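PDB 7DL8: ALBA-Domain Protein, which probably binds RNA, as a trypanosome member of the Alba-domain family of small nucleic-acid-binding proteins. Local coordinates for residues 8-20 / 31-45. Numbering follows the deposited sequence.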
ATOM      1  N   ASP A   8     -21.479  13.941  -3.854  1.00 68.01           N
ATOM      2  CA  ASP A   8     -22.154  12.650  -3.920  1.00 67.63           C
ATOM      3  C   ASP A   8     -22.097  11.933  -2.575  1.00 61.76           C
ATOM      4  O   ASP A   8     -22.685  10.866  -2.405  1.00 61.39           O
ATOM      5  CB  ASP A   8     -21.534  11.774  -5.010  1.00 72.86           C
ATOM      6  CG  ASP A   8     -20.024  11.889  -5.061  1.00 84.94           C
ATOM      7  OD1 ASP A   8     -19.512  13.027  -5.026  1.00 90.82           O
ATOM      8  OD2 ASP A   8     -19.349  10.840  -5.134  1.00 88.50           O
ATOM      9  N   ARG A   9     -21.380  12.522  -1.621  1.00 54.12           N
ATOM     10  CA  ARG A   9     -21.286  11.974  -0.280  1.00 55.27           C
ATOM     11  C   ARG A   9     -21.695  13.023   0.747  1.00 50.06           C
ATOM     12  O   ARG A   9     -21.552  14.224   0.501  1.00 52.75           O
ATOM     13  CB  ARG A   9     -19.865  11.482   0.027  1.00 63.14           C
ATOM     14  CG  ARG A   9     -19.733   9.967   0.014  1.00 73.11           C
ATOM     15  CD  ARG A   9     -18.290   9.513   0.174  1.00 74.20           C
ATOM     16  NE  ARG A   9     -17.338  10.515  -0.296  1.00 75.10           N
ATOM     17  CZ  ARG A   9     -16.782  10.508  -1.502  1.00 76.30           C
ATOM     18  NH1 ARG A   9     -17.081   9.551  -2.370  1.00 72.98           N
ATOM     19  NH2 ARG A   9     -15.924  11.460  -1.842  1.00 75.93           N
ATOM     20  N   PRO A  10     -22.219  12.602   1.898  1.00 53.10           N
ATOM     21  CA  PRO A  10     -22.605  13.569   2.933  1.00 52.56           C
ATOM     22  C   PRO A  10     -21.404  14.355   3.439  1.00 49.32           C
ATOM     23  O   PRO A  10     -20.244  14.012   3.202  1.00 53.86           O
ATOM     24  CB  PRO A  10     -23.210  12.690   4.034  1.00 55.48           C
ATOM     25  CG  PRO A  10     -23.623  11.434   3.334  1.00 55.83           C
ATOM     26  CD  PRO A  10     -22.598  11.227   2.260  1.00 49.06           C
ATOM     27  N   ARG A  11     -21.706  15.442   4.153  1.00 49.69           N
ATOM     28  CA  ARG A  11     -20.650  16.321   4.646  1.00 52.82           C
ATOM     29  C   ARG A  11     -19.764  15.611   5.663  1.00 49.85           C
ATOM     30  O   ARG A  11     -18.548  15.831   5.699  1.00 50.09           O
ATOM     31  CB  ARG A  11     -21.253  17.586   5.257  1.00 52.75           C
ATOM     32  CG  ARG A  11     -20.211  18.579   5.754  1.00 46.75           C
ATOM     33  CD  ARG A  11     -20.823  19.645   6.647  1.00 52.07           C
ATOM     34  NE  ARG A  11     -19.807  20.539   7.197  1.00 57.33           N
ATOM     35  CZ  ARG A  11     -19.592  20.721   8.496  1.00 55.05           C
ATOM     36  NH1 ARG A  11     -20.326  20.074   9.390  1.00 49.74           N
ATOM     37  NH2 ARG A  11     -18.643  21.555   8.902  1.00 63.26           N
ATOM     38  N   ASN A  12     -20.354  14.751   6.497  1.00 48.21           N
ATOM     39  CA  ASN A  12     -19.618  14.056   7.547  1.00 52.30           C
ATOM     40  C   ASN A  12     -19.041  12.726   7.079  1.00 51.66           C
ATOM     41  O   ASN A  12     -18.872  11.806   7.892  1.00 55.35           O
ATOM     42  CB  ASN A  12     -20.514  13.847   8.768  1.00 45.81           C
ATOM     43  CG  ASN A  12     -21.745  13.024   8.453  1.00 44.45           C
ATOM     44  OD1 ASN A  12     -22.087  12.816   7.289  1.00 53.88           O
ATOM     45  ND2 ASN A  12     -22.416  12.543   9.492  1.00 45.98           N
ATOM     46  N   SER A  13     -18.734  12.599   5.791  1.00 45.85           N
ATOM     47  CA  SER A  13     -18.127  11.394   5.241  1.00 47.99           C
ATOM     48  C   SER A  13     -16.825  11.789   4.564  1.00 48.55           C
ATOM     49  O   SER A  13     -16.832  12.556   3.596  1.00 55.69           O
ATOM     50  CB  SER A  13     -19.070  10.700   4.255  1.00 51.03           C
ATOM     51  OG  SER A  13     -18.352   9.868   3.361  1.00 55.18           O
ATOM     52  N   VAL A  14     -15.716  11.260   5.070  1.00 45.90           N
ATOM     53  CA  VAL A  14     -14.382  11.542   4.555  1.00 48.03           C
ATOM     54  C   VAL A  14     -13.902  10.309   3.804  1.00 51.19           C
ATOM     55  O   VAL A  14     -13.786   9.224   4.387  1.00 54.34           O
ATOM     56  CB  VAL A  14     -13.407  11.922   5.681  1.00 45.39           C
ATOM     57  CG1 VAL A  14     -12.024  12.213   5.114  1.00 38.19           C
ATOM     58  CG2 VAL A  14     -13.936  13.115   6.459  1.00 40.92           C
ATOM     59  N   ARG A  15     -13.619  10.475   2.515  1.00 46.82           N
ATOM     60  CA  ARG A  15     -13.155   9.385   1.667  1.00 41.61           C
ATOM     61  C   ARG A  15     -11.636   9.465   1.578  1.00 46.20           C
ATOM     62  O   ARG A  15     -11.090  10.411   0.999  1.00 46.43           O
ATOM     63  CB  ARG A  15     -13.797   9.464   0.283  1.00 39.06           C
ATOM     64  CG  ARG A  15     -13.072   8.663  -0.795  1.00 36.54           C
ATOM     65  CD  ARG A  15     -13.187   7.169  -0.550  1.00 38.26           C
ATOM     66  NE  ARG A  15     -14.341   6.595  -1.236  1.00 57.93           N
ATOM     67  CZ  ARG A  15     -15.434   6.163  -0.617  1.00 61.06           C
ATOM     68  NH1 ARG A  15     -16.439   5.654  -1.314  1.00 60.61           N
ATOM     69  NH2 ARG A  15     -15.521   6.245   0.702  1.00 67.96           N
ATOM     70  N   VAL A  16     -10.959   8.481   2.160  1.00 46.64           N
ATOM     71  CA  VAL A  16      -9.501   8.442   2.136  1.00 46.90           C
ATOM     72  C   VAL A  16      -9.060   7.872   0.796  1.00 50.41           C
ATOM     73  O   VAL A  16      -9.524   6.805   0.375  1.00 58.33           O
ATOM     74  CB  VAL A  16      -8.955   7.616   3.310  1.00 41.79           C
ATOM     75  CG1 VAL A  16      -7.438   7.536   3.235  1.00 37.77           C
ATOM     76  CG2 VAL A  16      -9.394   8.227   4.630  1.00 38.84           C
ATOM     77  N   GLY A  17      -8.161   8.579   0.128  1.00 52.18           N
ATOM     78  CA  GLY A  17      -7.759   8.220  -1.209  1.00 51.19           C
ATOM     79  C   GLY A  17      -6.457   8.890  -1.579  1.00 54.09           C
ATOM     80  O   GLY A  17      -5.763   9.456  -0.732  1.00 58.12           O
ATOM     81  N   TYR A  18      -6.139   8.823  -2.869  1.00 57.91           N
ATOM     82  CA  TYR A  18      -4.871   9.333  -3.362  1.00 53.36           C
ATOM     83  C   TYR A  18      -4.925  10.824  -3.650  1.00 49.17           C
ATOM     84  O   TYR A  18      -3.872  11.445  -3.822  1.00 42.11           O
ATOM     85  CB  TYR A  18      -4.490   8.608  -4.654  1.00 50.61           C
ATOM     86  CG  TYR A  18      -5.395   8.999  -5.806  1.00 58.18           C
ATOM     87  CD1 TYR A  18      -6.707   8.546  -5.867  1.00 66.98           C
ATOM     88  CD2 TYR A  18      -4.951   9.849  -6.811  1.00 59.32           C
ATOM     89  CE1 TYR A  18      -7.546   8.911  -6.902  1.00 69.85           C
ATOM     90  CE2 TYR A  18      -5.785  10.222  -7.853  1.00 65.70           C
ATOM     91  CZ  TYR A  18      -7.080   9.745  -7.894  1.00 71.20           C
ATOM     92  OH  TYR A  18      -7.916  10.107  -8.926  1.00 74.48           O
ATOM     93  N   ARG A  19      -6.123  11.408  -3.718  1.00 51.10           N
ATOM     94  CA  ARG A  19      -6.280  12.842  -3.920  1.00 52.23           C
ATOM     95  C   ARG A  19      -5.908  13.653  -2.687  1.00 55.01           C
ATOM     96  O   ARG A  19      -6.057  14.883  -2.704  1.00 53.74           O
ATOM     97  CB  ARG A  19      -7.722  13.153  -4.324  1.00 56.82           C
ATOM     98  CG  ARG A  19      -8.252  12.294  -5.462  1.00 61.97           C
ATOM     99  CD  ARG A  19      -8.023  12.958  -6.807  1.00 67.19           C
ATOM    100  NE  ARG A  19      -9.243  13.574  -7.321  1.00 72.72           N
ATOM    101  CZ  ARG A  19      -9.262  14.609  -8.153  1.00 74.70           C
ATOM    102  NH1 ARG A  19      -8.124  15.149  -8.567  1.00 71.56           N
ATOM    103  NH2 ARG A  19     -10.418  15.106  -8.570  1.00 77.61           N
ATOM    104  N   GLY A  20      -5.439  13.003  -1.625  1.00 52.78           N
ATOM    105  CA  GLY A  20      -5.089  13.689  -0.397  1.00 45.03           C
ATOM    106  C   GLY A  20      -4.142  12.852   0.432  1.00 45.13           C
ATOM    107  O   GLY A  20      -3.858  11.693   0.118  1.00 59.54           O
ATOM    108  N   HIS A  31     -11.826  18.753  12.193  1.00 39.54           N
ATOM    109  CA  HIS A  31     -12.586  19.974  11.951  1.00 38.36           C
ATOM    110  C   HIS A  31     -14.081  19.689  11.871  1.00 44.50           C
ATOM    111  O   HIS A  31     -14.894  20.479  12.365  1.00 47.71           O
ATOM    112  CB  HIS A  31     -12.097  20.649  10.671  1.00 44.02           C
ATOM    113  CG  HIS A  31     -12.990  21.747  10.185  1.00 49.46           C
ATOM    114  ND1 HIS A  31     -13.058  22.979  10.798  1.00 50.79           N
ATOM    115  CD2 HIS A  31     -13.852  21.799   9.142  1.00 49.59           C
ATOM    116  CE1 HIS A  31     -13.922  23.743  10.155  1.00 49.73           C
ATOM    117  NE2 HIS A  31     -14.419  23.050   9.145  1.00 52.04           N
ATOM    118  N   LEU A  32     -14.461  18.569  11.252  1.00 42.65           N
ATOM    119  CA  LEU A  32     -15.879  18.248  11.123  1.00 42.99           C
ATOM    120  C   LEU A  32     -16.498  17.920  12.475  1.00 46.09           C
ATOM    121  O   LEU A  32     -17.629  18.328  12.760  1.00 49.54           O
ATOM    122  CB  LEU A  32     -16.069  17.081  10.152  1.00 45.57           C
ATOM    123  CG  LEU A  32     -15.878  17.379   8.664  1.00 47.40           C
ATOM    124  CD1 LEU A  32     -15.911  16.094   7.852  1.00 46.70           C
ATOM    125  CD2 LEU A  32     -16.933  18.356   8.171  1.00 47.14           C
ATOM    126  N   LEU A  33     -15.760  17.213  13.334  1.00 45.57           N
ATOM    127  CA  LEU A  33     -16.278  16.916  14.665  1.00 42.31           C
ATOM    128  C   LEU A  33     -16.397  18.183  15.501  1.00 48.35           C
ATOM    129  O   LEU A  33     -17.379  18.366  16.228  1.00 49.78           O
ATOM    130  CB  LEU A  33     -15.379  15.898  15.367  1.00 38.19           C
ATOM    131  CG  LEU A  33     -15.370  14.471  14.817  1.00 43.79           C
ATOM    132  CD1 LEU A  33     -14.302  13.638  15.509  1.00 39.89           C
ATOM    133  CD2 LEU A  33     -16.740  13.830  14.974  1.00 42.42           C
ATOM    134  N   HIS A  34     -15.425  19.088  15.377  1.00 45.34           N
ATOM    135  CA  HIS A  34     -15.462  20.331  16.139  1.00 51.54           C
ATOM    136  C   HIS A  34     -16.577  21.251  15.660  1.00 52.73           C
ATOM    137  O   HIS A  34     -17.105  22.044  16.449  1.00 48.47           O
ATOM    138  CB  HIS A  34     -14.107  21.032  16.045  1.00 48.98           C
ATOM    139  CG  HIS A  34     -14.080  22.391  16.669  1.00 54.69           C
ATOM    140  ND1 HIS A  34     -14.225  22.593  18.026  1.00 55.71           N
ATOM    141  CD2 HIS A  34     -13.910  23.619  16.125  1.00 53.65           C
ATOM    142  CE1 HIS A  34     -14.155  23.884  18.287  1.00 53.37           C
ATOM    143  NE2 HIS A  34     -13.964  24.530  17.150  1.00 54.97           N
ATOM    144  N   ASP A  35     -16.949  21.163  14.385  1.00 49.23           N
ATOM    145  CA  ASP A  35     -17.973  22.027  13.799  1.00 52.17           C
ATOM    146  C   ASP A  35     -19.350  21.366  13.780  1.00 61.80           C
ATOM    147  O   ASP A  35     -20.085  21.472  12.795  1.00 73.22           O
ATOM    148  CB  ASP A  35     -17.558  22.452  12.393  1.00 60.24           C
ATOM    149  CG  ASP A  35     -18.403  23.592  11.850  1.00 70.71           C
ATOM    150  OD1 ASP A  35     -19.063  24.281  12.655  1.00 72.26           O
ATOM    151  OD2 ASP A  35     -18.408  23.795  10.618  1.00 73.00           O
ATOM    152  N   GLY A  36     -19.728  20.662  14.848  1.00 59.12           N
ATOM    153  CA  GLY A  36     -21.091  20.224  15.042  1.00 61.92           C
ATOM    154  C   GLY A  36     -21.356  18.756  14.759  1.00 60.13           C
ATOM    155  O   GLY A  36     -22.273  18.181  15.359  1.00 60.88           O
ATOM    156  N   GLU A  37     -20.592  18.139  13.858  1.00 54.52           N
ATOM    157  CA  GLU A  37     -20.885  16.768  13.455  1.00 53.04           C
ATOM    158  C   GLU A  37     -20.699  15.812  14.627  1.00 52.33           C
ATOM    159  O   GLU A  37     -19.670  15.838  15.310  1.00 60.61           O
ATOM    160  CB  GLU A  37     -19.990  16.347  12.290  1.00 48.79           C
ATOM    161  CG  GLU A  37     -20.131  17.207  11.042  1.00 48.11           C
ATOM    162  CD  GLU A  37     -21.437  16.979  10.306  1.00 52.91           C
ATOM    163  OE1 GLU A  37     -22.160  16.017  10.644  1.00 58.65           O
ATOM    164  OE2 GLU A  37     -21.739  17.764   9.383  1.00 54.41           O
ATOM    165  N   LYS A  38     -21.706  14.967  14.858  1.00 52.22           N
ATOM    166  CA  LYS A  38     -21.621  13.980  15.928  1.00 51.96           C
ATOM    167  C   LYS A  38     -20.737  12.799  15.550  1.00 50.83           C
ATOM    168  O   LYS A  38     -20.086  12.215  16.424  1.00 52.64           O
ATOM    169  CB  LYS A  38     -23.021  13.489  16.302  1.00 52.99           C
ATOM    170  N   GLU A  39     -20.703  12.429  14.271  1.00 43.58           N
ATOM    171  CA  GLU A  39     -19.911  11.294  13.825  1.00 48.27           C
ATOM    172  C   GLU A  39     -19.386  11.565  12.423  1.00 47.61           C
ATOM    173  O   GLU A  39     -20.028  12.252  11.624  1.00 46.17           O
ATOM    174  CB  GLU A  39     -20.723   9.991  13.850  1.00 50.71           C
ATOM    175  CG  GLU A  39     -21.881   9.953  12.867  1.00 59.38           C
ATOM    176  CD  GLU A  39     -22.944   8.946  13.261  1.00 72.68           C
ATOM    177  OE1 GLU A  39     -22.763   8.260  14.289  1.00 77.16           O
ATOM    178  OE2 GLU A  39     -23.959   8.839  12.541  1.00 76.40           O
ATOM    179  N   VAL A  40     -18.198  11.035  12.141  1.00 49.69           N
ATOM    180  CA  VAL A  40     -17.569  11.135  10.830  1.00 47.15           C
ATOM    181  C   VAL A  40     -17.351   9.724  10.300  1.00 52.09           C
ATOM    182  O   VAL A  40     -16.864   8.850  11.026  1.00 51.42           O
ATOM    183  CB  VAL A  40     -16.241  11.911  10.892  1.00 41.58           C
ATOM    184  CG1 VAL A  40     -15.507  11.821   9.561  1.00 36.62           C
ATOM    185  CG2 VAL A  40     -16.493  13.364  11.268  1.00 44.84           C
ATOM    186  N   TYR A  41     -17.715   9.504   9.036  1.00 51.31           N
ATOM    187  CA  TYR A  41     -17.561   8.209   8.380  1.00 48.30           C
ATOM    188  C   TYR A  41     -16.270   8.224   7.567  1.00 53.29           C
ATOM    189  O   TYR A  41     -16.198   8.872   6.518  1.00 60.98           O
ATOM    190  CB  TYR A  41     -18.764   7.905   7.487  1.00 43.38           C
ATOM    191  CG  TYR A  41     -20.053   7.627   8.232  1.00 44.98           C
ATOM    192  CD1 TYR A  41     -20.753   8.653   8.854  1.00 44.69           C
ATOM    193  CD2 TYR A  41     -20.576   6.343   8.301  1.00 50.83           C
ATOM    194  CE1 TYR A  41     -21.933   8.405   9.533  1.00 43.47           C
ATOM    195  CE2 TYR A  41     -21.757   6.085   8.976  1.00 51.41           C
ATOM    196  CZ  TYR A  41     -22.429   7.120   9.590  1.00 51.28           C
ATOM    197  OH  TYR A  41     -23.604   6.873  10.264  1.00 58.02           O
ATOM    198  N   VAL A  42     -15.254   7.515   8.052  1.00 48.57           N
ATOM    199  CA  VAL A  42     -13.963   7.416   7.379  1.00 43.89           C
ATOM    200  C   VAL A  42     -13.949   6.123   6.575  1.00 48.19           C
ATOM    201  O   VAL A  42     -14.010   5.027   7.146  1.00 48.74           O
ATOM    202  CB  VAL A  42     -12.799   7.462   8.382  1.00 44.78           C
ATOM    203  CG1 VAL A  42     -11.466   7.441   7.650  1.00 41.38           C
ATOM    204  CG2 VAL A  42     -12.909   8.695   9.266  1.00 42.24           C
ATOM    205  N   SER A  43     -13.874   6.244   5.251  1.00 46.36           N
ATOM    206  CA  SER A  43     -13.979   5.102   4.355  1.00 49.58           C
ATOM    207  C   SER A  43     -12.890   5.158   3.290  1.00 45.70           C
ATOM    208  O   SER A  43     -12.291   6.207   3.036  1.00 38.52           O
ATOM    209  CB  SER A  43     -15.363   5.042   3.692  1.00 55.13           C
ATOM    210  OG  SER A  43     -15.658   6.255   3.022  1.00 59.25           O
ATOM    211  N   ALA A  44     -12.653   4.011   2.654  1.00 41.75           N
ATOM    212  CA  ALA A  44     -11.679   3.915   1.573  1.00 47.35           C
ATOM    213  C   ALA A  44     -11.962   2.666   0.750  1.00 43.35           C
ATOM    214  O   ALA A  44     -12.654   1.748   1.197  1.00 39.61           O
ATOM    215  CB  ALA A  44     -10.243   3.893   2.105  1.00 51.27           C
ATOM    216  N   LEU A  45     -11.407   2.642  -0.459  1.00 43.61           N
ATOM    217  CA  LEU A  45     -11.622   1.560  -1.409  1.00 42.39           C
ATOM    218  C   LEU A  45     -10.321   0.823  -1.693  1.00 42.56           C
ATOM    219  O   LEU A  45      -9.261   1.442  -1.818  1.00 49.63           O
ATOM    220  CB  LEU A  45     -12.181   2.094  -2.731  1.00 46.97           C
ATOM    221  CG  LEU A  45     -13.474   2.902  -2.740  1.00 49.16           C
ATOM    222  CD1 LEU A  45     -13.778   3.305  -4.172  1.00 51.72           C
ATOM    223  CD2 LEU A  45     -14.637   2.126  -2.148  1.00 46.59           C
TER
HETATM  224  O   HOH W   1     -10.378   5.261  -1.914  1.00 50.45           O
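R11 reaches D35 and E37 because its CG stands opposite the backbone N (chi1 -178°) and the chain then runs extended to NE, while E37 folds back at chi2 (-72°) to present its carboxylate. R11 forms salt bridges with both acids. Its NH1 donates a hydrogen bond to OE2 of E37 (2.7 Å), which uses its anti lone pair; the one from NH2 to OD2 of D35, whose carboxylate stands nearly perpendicular to the guanidinium, is weak and strongly bent. Arginine suits this place: NH1 and NH2 each serve one acid, while L32 CD2 lies 3.5 Å above the centre of the R11 guanidinium plane.

Beyond this network the strands pair in parallel. N12 O accepts a hydrogen bond from Y41 N (2.8 Å), V14 bonds through its N to Y41 O and through its O to S43 N, and V16 N donates to S43 O. V14, V16 and V42 suit the helix-covered face, since branching at CB agrees with extended backbone and gives compact apolar contact: CG2 of V14 rests on L32 CD1 and also on V40 CG1, and CG2 of V16 on V42 CG1.

The pairing closes a beta-alpha-beta unit, with 13-16 outermost in this chain's sheet and 39-45 flanked by antiparallel strand 84-94. Helix 22-34 packs on V14, V16 and V40, and helix 49-61 on V16, V42 and A44.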